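Local coordinates for protein beta-hexosaminidase LpqI (Mycobacterium tuberculosis H37Rv, PDB 6GFV) that cleaves the terminal beta-1,4-linked N-acetylglucosamine from peptidoglycan fragments during recycling of the mycobacterial cell wall, at residues L25-V30 against A294-W299; G47-S52 against A76-E81; I128-A133 against G174-L179. All blocks are in the same frame, centred on the assembly; numbering follows the deposited sequence.

Contact 1: residues L25-V30 against A294-W299; sequences LLVVGV and ADIALW
V28 lays its CG1 methyl over one face of the W299 indole, 3.6 Å from the centroid of the six-membered ring and only 9° off its normal, a clear CH-pi contact. The indole is folded back to meet it because W299 carries CG between the backbone N and the carbonyl carbon (chi1 77°). At the rim of the same ring, near its plane, L26 CD2 approaches CZ3 at 4.2 Å. A297 shares this side of the sheet, and its small methyl rests against T289 of helix 282-292. Helix 305-317 covers V28 and W299 as well, and E304 OE1 accepts a hydrogen bond from the indole NE1.

These residues line the outside of a TIM barrel, and the two parallel strands are its first and last, so their pairing closes the cylinder. Four backbone bonds stitch the seam: A297 N to L25 O, V27 N to A297 O, W299 N to V27 O and G29 N to W299 O. The last, at 2.9 Å, comes in the carbonyl plane on a lone pair.

The inner face is aliphatic. V27 spreads its two methyls, CG1 reaching L298 CD1 at 3.5 Å and CG2 reaching I296 CG2 at the same distance; a branched residue can thus meet two partners, I296 and L298, on the adjacent segment. L298 lies near D268, the probable nucleophile. Towards the start of the strands, L25 CD2 sits 3.4 Å from D295 O, a buried carbonyl without a hydrogen-bond partner in the model.

Contact 2: residues G47-S52 against A76-E81; sequences GILIGS and AVSVDE
The flat groups that meet between I48 and S78 are peptide units. The carbonyl of I48 takes S78 N in its plane at 3.0 Å, while S78 OG, 3.1 Å from the same oxygen, donates from a position tilted 31° out of that plane. One oxygen is therefore gripped twice by one residue. Serine suits the site because its hydroxyl, one bond from CB and set between the backbone N and the carbonyl carbon (chi1 68°), lies beside the I48 carbonyl of the neighbouring strand and donates to it. L49 then packs CD1 against this buried hydroxyl, 3.6 Å from OG.

Two more bonds complete the parallel ladder: I48 N to A76 O, and I50 N to S78 O, which is 2.8 Å long. Where the strands begin, G47 and A76 bring their CA atoms within 4.3 Å, a closeness eased by the missing side chain of glycine and the single methyl of alanine. At the other end I50 is the centre of an inverse gamma turn and the strands part; a water spans the gap, donating to I50 O and accepting from D80 N. On the face bearing the branched residues, I50 CG1 meets V77 CG1 at 4.1 Å and I50 CB meets V79 CG2.

D80, just past this pairing, probably binds substrate, as in relatives, and its OD1 forms a long, weak ion pair with K180. The contact joins the strands of a beta-alpha-beta unit whose crossover contains helix 62-69. Strand 26-29 flanks strand 47-50, and strand 130-131 flanks strand 76-83, with I130 against A76 and S78.

Contact 3: residues I128-A133 against G174-L179; sequences ITIDFA and GVLPVL
Two neighbouring parallel strands of the TIM barrel, 130-131 and 176-182, meet here, the chain between them running through helix 156-172. That helix ends in a Schellman motif at G174, where glycine readily takes the positive phi. The ladder begins at once: L176 N donates to T129 O at 3.0 Å, and D131 N to L176 O at 3.1 Å. P177, lacking an N-H, costs the pairing nothing, since the donors on its strand are L176 and V178.

Inside the barrel, I130 CG1 runs alongside L176 CD2 at 4.0 Å. V178 is beta-branched, and its CG2 touches both I130 CG2, 3.9 Å away, and CD1 of F132. On the outer side V175 CG1 touches D131 CB. With CG anti to its backbone N (chi1 -177°), D131 carries its carboxylate away from segment 174-179, and OD1 accepts a hydrogen bond from E81 N.

At F132 the chain makes an inverse gamma turn, closed by a weak bond from A133 N to D131 O. V178 N donates to A133 O at 2.8 Å, from well above the carbonyl plane. F132 O accepts a hydrogen bond from K180 NZ. The chemistry thus changes along the contact: backbone hydrogen bonds and aliphatic packing hold the part at T129-D131, whereas the bend at F132-A133 places the F132 carbonyl against K180, consistent with holding the ammonium group of this probable substrate-binding lysine in place.

Overall arrangement
From the N terminus, strand 26-29 comes first and strand 47-50 takes its place beside it, joined by backbone bonds such as L49 N to V28 O. Contact 2 closes a short loop between 47-52 and 76-81. Contact 3 follows in series, with a longer loop between 128-133 and 174-179; T129 N to V77 O links the two where strands 76-83 and 130-131 adjoin. Contact 1 spans roughly three quarters of the chain, returning 294-299 to 25-30, so both other loops lie within its own and none cross. Across the barrel interior L298 packs on F132, bringing contacts 1 and 3 together beside D80.

Contact 1: residues L25-V30 against A294-W299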
loop_
_atom_site.group_PDB
_atom_site.type_symbol
_atom_site.label_atom_id
_atom_site.label_comp_id
_atom_site.label_asym_id
_atom_site.label_seq_id
_atom_site.Cartn_x
_atom_site.Cartn_y
_atom_site.Cartn_z
ATOM N N LEU A 25 -0.220 12.748 0.814
ATOM C CA LEU A 25 -0.369 11.530 1.602
ATOM C C LEU A 25 -1.591 10.712 1.186
ATOM O O LEU A 25 -1.912 9.699 1.816
ATOM C CB LEU A 25 -0.436 11.868 3.094
ATOM C CG LEU A 25 0.690 12.738 3.669
ATOM C CD1 LEU A 25 0.514 12.944 5.167
ATOM C CD2 LEU A 25 2.067 12.156 3.365
ATOM N N LEU A 26 -2.249 11.134 0.105
ATOM C CA LEU A 26 -3.468 10.489 -0.351
ATOM C C LEU A 26 -3.276 9.760 -1.680
ATOM O O LEU A 26 -2.685 10.304 -2.609
ATOM C CB LEU A 26 -4.594 11.518 -0.495
ATOM C CG LEU A 26 -4.826 12.559 0.599
ATOM C CD1 LEU A 26 -5.939 13.464 0.169
ATOM C CD2 LEU A 26 -5.160 11.923 1.937
ATOM N N VAL A 27 -3.781 8.533 -1.762
ATOM C CA VAL A 27 -3.777 7.751 -3.003
ATOM C C VAL A 27 -5.195 7.255 -3.315
ATOM O O VAL A 27 -5.780 6.524 -2.524
ATOM C CB VAL A 27 -2.812 6.545 -2.918
ATOM C CG1 VAL A 27 -2.998 5.629 -4.120
ATOM C CG2 VAL A 27 -1.364 7.017 -2.830
ATOM N N VAL A 28 -5.757 7.672 -4.449
ATOM C CA VAL A 28 -7.157 7.387 -4.737
ATOM C C VAL A 28 -7.438 6.649 -6.049
ATOM O O VAL A 28 -6.818 6.901 -7.089
ATOM C CB VAL A 28 -7.999 8.682 -4.735
ATOM C CG1 VAL A 28 -8.041 9.280 -3.329
ATOM C CG2 VAL A 28 -7.474 9.689 -5.739
ATOM N N GLY A 29 -8.392 5.730 -5.982
ATOM C CA GLY A 29 -8.857 5.011 -7.160
ATOM C C GLY A 29 -9.561 5.950 -8.123
ATOM O O GLY A 29 -10.214 6.903 -7.693
ATOM N N VAL A 30 -9.427 5.682 -9.421
ATOM C CA VAL A 30 -9.991 6.551 -10.466
ATOM C C VAL A 30 -10.839 5.797 -11.490
ATOM O O VAL A 30 -10.589 4.632 -11.777
ATOM C CB VAL A 30 -8.896 7.302 -11.223
ATOM C CG1 VAL A 30 -8.104 8.209 -10.266
ATOM C CG2 VAL A 30 -7.975 6.324 -11.945
ATOM N N ALA A 294 0.520 5.884 9.640
ATOM C CA ALA A 294 0.576 5.519 8.229
ATOM C C ALA A 294 1.031 6.724 7.411
ATOM O O ALA A 294 0.709 7.856 7.756
ATOM C CB ALA A 294 -0.792 5.018 7.747
ATOM N N ASP A 295 1.782 6.490 6.346
ATOM C CA ASP A 295 2.219 7.574 5.460
ATOM C C ASP A 295 1.259 7.816 4.271
ATOM O O ASP A 295 1.179 8.919 3.743
ATOM C CB ASP A 295 3.626 7.293 4.928
ATOM C CG ASP A 295 4.639 7.000 6.039
ATOM O OD1 ASP A 295 4.892 7.907 6.842
ATOM O OD2 ASP A 295 5.191 5.877 6.076
ATOM N N ILE A 296 0.576 6.763 3.845
ATOM C CA ILE A 296 -0.344 6.819 2.708
ATOM C C ILE A 296 -1.712 6.333 3.130
ATOM O O ILE A 296 -1.849 5.224 3.651
ATOM C CB ILE A 296 0.138 5.958 1.508
ATOM C CG1 ILE A 296 1.380 6.561 0.866
ATOM C CG2 ILE A 296 -0.962 5.812 0.466
ATOM C CD1 ILE A 296 1.158 7.931 0.344
ATOM N N ALA A 297 -2.706 7.194 2.947
ATOM C CA ALA A 297 -4.103 6.844 3.146
ATOM C C ALA A 297 -4.741 6.499 1.791
ATOM O O ALA A 297 -4.832 7.339 0.906
ATOM C CB ALA A 297 -4.852 7.972 3.802
ATOM N N LEU A 298 -5.196 5.261 1.670
ATOM C CA LEU A 298 -5.640 4.689 0.413
ATOM C C LEU A 298 -7.143 4.409 0.395
ATOM O O LEU A 298 -7.678 3.847 1.350
ATOM C CB LEU A 298 -4.876 3.393 0.158
ATOM C CG LEU A 298 -5.262 2.541 -1.046
ATOM C CD1 LEU A 298 -4.719 3.160 -2.315
ATOM C CD2 LEU A 298 -4.748 1.128 -0.887
ATOM N N TRP A 299 -7.812 4.804 -0.688
ATOM C CA TRP A 299 -9.193 4.387 -0.948
ATOM C C TRP A 299 -9.514 4.504 -2.450
ATOM O O TRP A 299 -8.687 4.970 -3.229
ATOM C CB TRP A 299 -10.204 5.166 -0.071
ATOM C CG TRP A 299 -10.570 6.596 -0.422
ATOM C CD1 TRP A 299 -11.725 7.024 -1.021
ATOM C CD2 TRP A 299 -9.817 7.787 -0.128
ATOM N NE1 TRP A 299 -11.727 8.395 -1.135
ATOM C CE2 TRP A 299 -10.565 8.885 -0.608
ATOM C CE3 TRP A 299 -8.583 8.026 0.472
ATOM C CZ2 TRP A 299 -10.115 10.199 -0.495
ATOM C CZ3 TRP A 299 -8.134 9.329 0.565
ATOM C CH2 TRP A 299 -8.901 10.398 0.091
#

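Contact 2: residues G47-S52 against A76-E81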
loop_
_atom_site.group_PDB
_atom_site.type_symbol
_atom_site.label_atom_id
_atom_site.label_comp_id
_atom_site.label_asym_id
_atom_site.label_seq_id
_atom_site.Cartn_x
_atom_site.Cartn_y
_atom_site.Cartn_z
ATOM N N GLY A 47 -0.957 10.375 -5.362
ATOM C CA GLY A 47 -1.017 9.229 -6.246
ATOM C C GLY A 47 -2.421 8.787 -6.644
ATOM O O GLY A 47 -3.421 9.260 -6.104
ATOM N N ILE A 48 -2.487 7.882 -7.612
ATOM C CA ILE A 48 -3.749 7.263 -7.981
ATOM C C ILE A 48 -3.673 5.750 -7.916
ATOM O O ILE A 48 -2.583 5.177 -7.918
ATOM C CB ILE A 48 -4.189 7.691 -9.394
ATOM C CG1 ILE A 48 -3.172 7.226 -10.443
ATOM C CG2 ILE A 48 -4.412 9.190 -9.442
ATOM C CD1 ILE A 48 -3.539 7.600 -11.887
ATOM N N LEU A 49 -4.842 5.120 -7.843
ATOM C CA LEU A 49 -4.974 3.686 -7.875
ATOM C C LEU A 49 -5.671 3.243 -9.172
ATOM O O LEU A 49 -6.724 3.747 -9.515
ATOM C CB LEU A 49 -5.755 3.184 -6.648
ATOM C CG LEU A 49 -6.236 1.735 -6.684
ATOM C CD1 LEU A 49 -5.056 0.771 -6.611
ATOM C CD2 LEU A 49 -7.233 1.470 -5.581
ATOM N N ILE A 50 -5.051 2.315 -9.885
ATOM C CA ILE A 50 -5.711 1.606 -10.975
ATOM C C ILE A 50 -6.542 0.492 -10.336
ATOM O O ILE A 50 -6.049 -0.601 -10.099
ATOM C CB ILE A 50 -4.714 1.035 -11.993
ATOM C CG1 ILE A 50 -3.713 2.105 -12.444
ATOM C CG2 ILE A 50 -5.451 0.469 -13.200
ATOM C CD1 ILE A 50 -4.354 3.367 -13.016
ATOM N N GLY A 51 -7.795 0.803 -10.017
ATOM C CA GLY A 51 -8.642 -0.096 -9.253
ATOM C C GLY A 51 -9.522 -0.966 -10.130
ATOM O O GLY A 51 -9.420 -0.918 -11.346
ATOM N N SER A 52 -10.398 -1.749 -9.500
ATOM C CA SER A 52 -11.228 -2.722 -10.209
ATOM C C SER A 52 -12.139 -2.116 -11.268
ATOM O O SER A 52 -12.470 -2.778 -12.240
ATOM C CB SER A 52 -12.088 -3.506 -9.212
ATOM O OG SER A 52 -11.317 -4.475 -8.526
ATOM N N ALA A 76 2.613 9.060 -8.000
ATOM C CA ALA A 76 2.624 7.609 -7.761
ATOM C C ALA A 76 1.466 6.920 -8.503
ATOM O O ALA A 76 0.351 7.418 -8.496
ATOM C CB ALA A 76 2.541 7.295 -6.251
ATOM N N VAL A 77 1.731 5.774 -9.126
ATOM C CA VAL A 77 0.677 5.002 -9.793
ATOM C C VAL A 77 0.645 3.554 -9.302
ATOM O O VAL A 77 1.574 2.793 -9.555
ATOM C CB VAL A 77 0.853 5.011 -11.333
ATOM C CG1 VAL A 77 -0.324 4.315 -12.019
ATOM C CG2 VAL A 77 1.031 6.424 -11.836
ATOM N N SER A 78 -0.434 3.177 -8.619
ATOM C CA SER A 78 -0.491 1.878 -7.949
ATOM C C SER A 78 -1.593 0.955 -8.484
ATOM O O SER A 78 -2.542 1.416 -9.108
ATOM C CB SER A 78 -0.699 2.082 -6.455
ATOM O OG SER A 78 -1.976 2.614 -6.224
ATOM N N VAL A 79 -1.471 -0.339 -8.196
ATOM C CA VAL A 79 -2.369 -1.371 -8.727
ATOM C C VAL A 79 -2.283 -2.638 -7.870
ATOM O O VAL A 79 -1.253 -2.900 -7.251
ATOM C CB VAL A 79 -2.008 -1.700 -10.206
ATOM C CG1 VAL A 79 -0.607 -2.267 -10.294
ATOM C CG2 VAL A 79 -3.042 -2.639 -10.879
ATOM N N ASP A 80 -3.358 -3.425 -7.857
ATOM C CA ASP A 80 -3.364 -4.763 -7.265
ATOM C C ASP A 80 -2.950 -5.841 -8.252
ATOM O O ASP A 80 -3.786 -6.348 -8.989
ATOM C CB ASP A 80 -4.758 -5.116 -6.736
ATOM C CG ASP A 80 -5.129 -4.352 -5.477
ATOM O OD1 ASP A 80 -4.252 -4.115 -4.631
ATOM O OD2 ASP A 80 -6.306 -3.977 -5.343
ATOM N N GLU A 81 -1.683 -6.224 -8.256
ATOM C CA GLU A 81 -1.242 -7.253 -9.192
ATOM C C GLU A 81 -0.493 -8.389 -8.509
ATOM O O GLU A 81 0.736 -8.389 -8.443
ATOM C CB GLU A 81 -0.363 -6.640 -10.290
ATOM C CG GLU A 81 -1.066 -6.536 -11.634
ATOM C CD GLU A 81 -1.459 -7.890 -12.216
ATOM O OE1 GLU A 81 -0.838 -8.910 -11.849
ATOM O OE2 GLU A 81 -2.394 -7.937 -13.044
HETATM O O HOH W 1 -6.154 -2.892 -8.683
#

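Contact 3: residues I128-A133 against G174-L179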
loop_
_atom_site.group_PDB
_atom_site.type_symbol
_atom_site.label_atom_id
_atom_site.label_comp_id
_atom_site.label_asym_id
_atom_site.label_seq_id
_atom_site.Cartn_x
_atom_site.Cartn_y
_atom_site.Cartn_z
ATOM N N ILE A 128 3.202 2.025 -14.221
ATOM C CA ILE A 128 3.033 1.577 -12.836
ATOM C C ILE A 128 4.303 1.867 -12.032
ATOM O O ILE A 128 5.396 1.539 -12.480
ATOM C CB ILE A 128 2.730 0.058 -12.750
ATOM C CG1 ILE A 128 1.417 -0.287 -13.450
ATOM C CG2 ILE A 128 2.676 -0.423 -11.283
ATOM C CD1 ILE A 128 0.230 0.548 -12.972
ATOM N N THR A 129 4.153 2.463 -10.850
ATOM C CA THR A 129 5.291 2.631 -9.934
ATOM C C THR A 129 5.201 1.775 -8.661
ATOM O O THR A 129 6.225 1.514 -8.022
ATOM C CB THR A 129 5.471 4.100 -9.498
ATOM O OG1 THR A 129 4.361 4.523 -8.697
ATOM C CG2 THR A 129 5.636 5.029 -10.720
ATOM N N ILE A 130 3.986 1.350 -8.304
ATOM C CA ILE A 130 3.726 0.610 -7.055
ATOM C C ILE A 130 2.776 -0.553 -7.295
ATOM O O ILE A 130 1.721 -0.374 -7.909
ATOM C CB ILE A 130 3.096 1.512 -5.944
ATOM C CG1 ILE A 130 4.048 2.633 -5.510
ATOM C CG2 ILE A 130 2.688 0.673 -4.735
ATOM C CD1 ILE A 130 3.348 3.755 -4.765
ATOM N N ASP A 131 3.151 -1.733 -6.812
ATOM C CA ASP A 131 2.297 -2.929 -6.862
ATOM C C ASP A 131 2.025 -3.399 -5.436
ATOM O O ASP A 131 2.957 -3.690 -4.692
ATOM C CB ASP A 131 2.961 -4.059 -7.661
ATOM C CG ASP A 131 2.065 -5.313 -7.815
ATOM O OD1 ASP A 131 0.874 -5.280 -7.481
ATOM O OD2 ASP A 131 2.565 -6.330 -8.315
ATOM N N PHE A 132 0.751 -3.492 -5.076
ATOM C CA PHE A 132 0.371 -4.000 -3.766
ATOM C C PHE A 132 0.499 -5.526 -3.753
ATOM O O PHE A 132 -0.487 -6.249 -3.847
ATOM C CB PHE A 132 -1.032 -3.534 -3.415
ATOM C CG PHE A 132 -1.136 -2.053 -3.258
ATOM C CD1 PHE A 132 -0.256 -1.372 -2.429
ATOM C CD2 PHE A 132 -2.078 -1.327 -3.959
ATOM C CE1 PHE A 132 -0.335 -0.013 -2.285
ATOM C CE2 PHE A 132 -2.147 0.034 -3.825
ATOM C CZ PHE A 132 -1.277 0.698 -2.974
ATOM N N ALA A 133 1.746 -5.973 -3.679
ATOM C CA ALA A 133 2.133 -7.376 -3.635
ATOM C C ALA A 133 3.626 -7.422 -3.264
ATOM O O ALA A 133 4.367 -6.502 -3.586
ATOM C CB ALA A 133 1.860 -8.060 -4.977
ATOM N N GLY A 174 12.332 -2.212 -11.005
ATOM C CA GLY A 174 12.097 -0.829 -10.637
ATOM C C GLY A 174 10.689 -0.495 -10.151
ATOM O O GLY A 174 10.290 0.664 -10.178
ATOM N N VAL A 175 9.946 -1.506 -9.698
ATOM C CA VAL A 175 8.595 -1.334 -9.146
ATOM C C VAL A 175 8.610 -1.570 -7.624
ATOM O O VAL A 175 9.241 -2.498 -7.166
ATOM C CB VAL A 175 7.581 -2.299 -9.817
ATOM C CG1 VAL A 175 6.230 -2.265 -9.118
ATOM C CG2 VAL A 175 7.412 -1.946 -11.312
ATOM N N LEU A 176 7.941 -0.714 -6.852
ATOM C CA LEU A 176 7.924 -0.867 -5.390
ATOM C C LEU A 176 7.007 -2.009 -4.961
ATOM O O LEU A 176 5.799 -1.952 -5.182
ATOM C CB LEU A 176 7.474 0.421 -4.691
ATOM C CG LEU A 176 7.388 0.330 -3.159
ATOM C CD1 LEU A 176 8.768 0.475 -2.551
ATOM C CD2 LEU A 176 6.424 1.352 -2.571
ATOM N N PRO A 177 7.586 -3.044 -4.348
ATOM C CA PRO A 177 6.786 -4.110 -3.742
ATOM C C PRO A 177 6.190 -3.693 -2.390
ATOM O O PRO A 177 6.829 -2.955 -1.639
ATOM C CB PRO A 177 7.796 -5.234 -3.562
ATOM C CG PRO A 177 9.116 -4.498 -3.327
ATOM C CD PRO A 177 9.032 -3.262 -4.175
ATOM N N VAL A 178 4.987 -4.171 -2.081
ATOM C CA VAL A 178 4.340 -3.840 -0.828
ATOM C C VAL A 178 3.830 -5.103 -0.146
ATOM O O VAL A 178 2.930 -5.768 -0.652
ATOM C CB VAL A 178 3.166 -2.853 -1.017
ATOM C CG1 VAL A 178 2.584 -2.477 0.325
ATOM C CG2 VAL A 178 3.636 -1.592 -1.732
ATOM N N LEU A 179 4.428 -5.439 0.996
ATOM C CA LEU A 179 4.019 -6.610 1.782
ATOM C C LEU A 179 2.658 -6.380 2.455
ATOM O O LEU A 179 2.382 -5.293 2.951
ATOM C CB LEU A 179 5.087 -6.933 2.854
ATOM C CG LEU A 179 6.588 -6.795 2.528
ATOM C CD1 LEU A 179 7.443 -7.071 3.777
ATOM C CD2 LEU A 179 7.034 -7.701 1.394
HETATM O O HOH W 2 8.819 2.645 -7.869
#